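Local coordinates for protein cryptic loci regulator 2 (Schizosaccharomyces pombe 972h-, PDB 5IKJ) that promotes transcriptional silencing of heterochromatin, acting upstream of histone deacetylases, and is needed for nucleosome positioning at heterochromatic loci and for silencing by the SHREC complex, at residues P258-A263 against H291-G296. Residues are numbered along the deposited sequence; the frame is centred on the assembly and turned at random.
Sequences PAIIVA and HCKQLG
Ile260 and Lys293 form the central hydrogen-bonded pair of two antiparallel strands: Ile260 N reaches Lys293 O at 3.0 Å, and Lys293 N returns to Ile260 O in the carbonyl plane. Beyond the pair Ile261–Cys292 the register slips by one. His291 O there accepts two in-plane N-H groups, from Val262 N at 3.1 Å and Ala263 N at 3.3 Å, while His291 N binds Ala263 O. At the other end Leu295 N donates to Pro258 O from 44° out of that carbonyl's plane; a proline, with no N-H to give, can stand here because its part in this pairing is to accept through O.

Apolar packing divides between the two faces. On one, Ala259 CB meets Cys292 CB at 3.9 Å, both small enough for closely spaced strands, and Ile261 CD1 touches Cys292 SG. On the other lie Ile260 and Lys293, joined by Val262 and Leu295, which point toward the partner strand. Lys293 CB packs on Val262 CG2 (3.6 Å) and Ile260 CG2 while its chain leads away. Leu295 sets CD2 against Ile260 CG2 (3.9 Å) and CD1 near the Ala259 carbonyl; an alanine here would probably open a gap beside Ile260 CG2 and strip that carbonyl of its methyl neighbour.

The polar ends bond away from the facing strand. Bends at chi2 (66°) and chi4 bring Lys293 NZ to Gln294 O at 2.8 Å, with Asn297 O and Asn526 O as further acceptors, whereas the His291 ring bonds Asn265 and the backbone of Asp303. Helix 531-540 covers Val262, Ala263 and His291. The doubled donors on His291 O define a classic beta bulge, on the central strand 255-266 of a five-stranded antiparallel sheet.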
loop_
_atom_site.group_PDB
_atom_site.type_symbol
_atom_site.label_atom_id
_atom_site.label_comp_id
_atom_site.label_asym_id
_atom_site.label_seq_id
_atom_site.Cartn_x
_atom_site.Cartn_y
_atom_site.Cartn_z
ATOM N N PRO A 258 25.333 -6.618 -8.228
ATOM C CA PRO A 258 24.459 -6.473 -7.053
ATOM C C PRO A 258 23.790 -5.107 -7.063
ATOM O O PRO A 258 24.441 -4.086 -7.292
ATOM C CB PRO A 258 25.417 -6.626 -5.862
ATOM C CG PRO A 258 26.750 -7.015 -6.441
ATOM C CD PRO A 258 26.754 -6.542 -7.852
ATOM N N ALA A 259 22.484 -5.089 -6.806
ATOM C CA ALA A 259 21.716 -3.860 -6.923
ATOM C C ALA A 259 20.586 -3.865 -5.905
ATOM O O ALA A 259 20.252 -4.897 -5.316
ATOM C CB ALA A 259 21.157 -3.690 -8.338
ATOM N N ILE A 260 20.001 -2.686 -5.704
ATOM C CA ILE A 260 18.827 -2.518 -4.860
ATOM C C ILE A 260 17.769 -1.786 -5.670
ATOM O O ILE A 260 18.071 -0.797 -6.349
ATOM C CB ILE A 260 19.147 -1.749 -3.563
ATOM C CG1 ILE A 260 17.901 -1.672 -2.675
ATOM C CG2 ILE A 260 19.662 -0.347 -3.873
ATOM C CD1 ILE A 260 18.212 -1.461 -1.211
ATOM N N ILE A 261 16.534 -2.277 -5.612
ATOM C CA ILE A 261 15.434 -1.600 -6.286
ATOM C C ILE A 261 15.168 -0.281 -5.566
ATOM O O ILE A 261 14.842 -0.264 -4.377
ATOM C CB ILE A 261 14.177 -2.480 -6.311
ATOM C CG1 ILE A 261 14.486 -3.876 -6.865
ATOM C CG2 ILE A 261 13.065 -1.812 -7.129
ATOM C CD1 ILE A 261 14.828 -3.920 -8.350
ATOM N N VAL A 262 15.340 0.830 -6.280
ATOM C CA VAL A 262 15.042 2.156 -5.748
ATOM C C VAL A 262 13.669 2.662 -6.181
ATOM O O VAL A 262 13.005 3.368 -5.424
ATOM C CB VAL A 262 16.148 3.142 -6.172
ATOM C CG1 VAL A 262 15.865 4.527 -5.602
ATOM C CG2 VAL A 262 17.511 2.634 -5.733
ATOM N N ALA A 263 13.232 2.343 -7.394
ATOM C CA ALA A 263 11.997 2.883 -7.948
ATOM C C ALA A 263 11.518 1.919 -9.018
ATOM O O ALA A 263 12.236 1.005 -9.426
ATOM C CB ALA A 263 12.205 4.293 -8.520
ATOM N N HIS A 291 14.337 0.552 -11.716
ATOM C CA HIS A 291 15.447 1.494 -11.700
ATOM C C HIS A 291 16.235 1.246 -10.427
ATOM O O HIS A 291 15.697 1.387 -9.324
ATOM C CB HIS A 291 14.939 2.934 -11.769
ATOM C CG HIS A 291 13.787 3.111 -12.706
ATOM N ND1 HIS A 291 13.943 3.178 -14.074
ATOM C CD2 HIS A 291 12.458 3.215 -12.473
ATOM C CE1 HIS A 291 12.761 3.326 -14.643
ATOM N NE2 HIS A 291 11.842 3.352 -13.694
ATOM N N CYS A 292 17.498 0.871 -10.578
ATOM C CA CYS A 292 18.259 0.283 -9.492
ATOM C C CYS A 292 19.470 1.136 -9.143
ATOM O O CYS A 292 19.816 2.098 -9.834
ATOM C CB CYS A 292 18.706 -1.135 -9.860
ATOM S SG CYS A 292 17.366 -2.163 -10.487
ATOM N N LYS A 293 20.105 0.756 -8.036
ATOM C CA LYS A 293 21.329 1.376 -7.548
ATOM C C LYS A 293 22.302 0.257 -7.217
ATOM O O LYS A 293 22.023 -0.565 -6.338
ATOM C CB LYS A 293 21.050 2.240 -6.310
ATOM C CG LYS A 293 22.279 2.627 -5.485
ATOM C CD LYS A 293 23.216 3.549 -6.247
ATOM C CE LYS A 293 24.300 4.108 -5.335
ATOM N NZ LYS A 293 25.053 3.037 -4.625
ATOM N N GLN A 294 23.429 0.212 -7.922
ATOM C CA GLN A 294 24.424 -0.809 -7.631
ATOM C C GLN A 294 24.927 -0.648 -6.202
ATOM O O GLN A 294 25.067 0.465 -5.690
ATOM C CB GLN A 294 25.591 -0.727 -8.616
ATOM C CG GLN A 294 26.595 -1.861 -8.457
ATOM C CD GLN A 294 27.620 -1.901 -9.574
ATOM O OE1 GLN A 294 27.454 -1.256 -10.610
ATOM N NE2 GLN A 294 28.686 -2.667 -9.370
ATOM N N LEU A 295 25.191 -1.779 -5.554
ATOM C CA LEU A 295 25.650 -1.800 -4.172
ATOM C C LEU A 295 27.156 -2.017 -4.146
ATOM O O LEU A 295 27.659 -2.991 -4.716
ATOM C CB LEU A 295 24.926 -2.891 -3.380
ATOM C CG LEU A 295 23.417 -2.669 -3.243
ATOM C CD1 LEU A 295 22.724 -3.911 -2.709
ATOM C CD2 LEU A 295 23.122 -1.469 -2.348
ATOM N N GLY A 296 27.868 -1.110 -3.479
ATOM C CA GLY A 296 29.307 -1.033 -3.587
ATOM C C GLY A 296 29.789 -0.109 -4.682
ATOM O O GLY A 296 31.004 -0.012 -4.900
#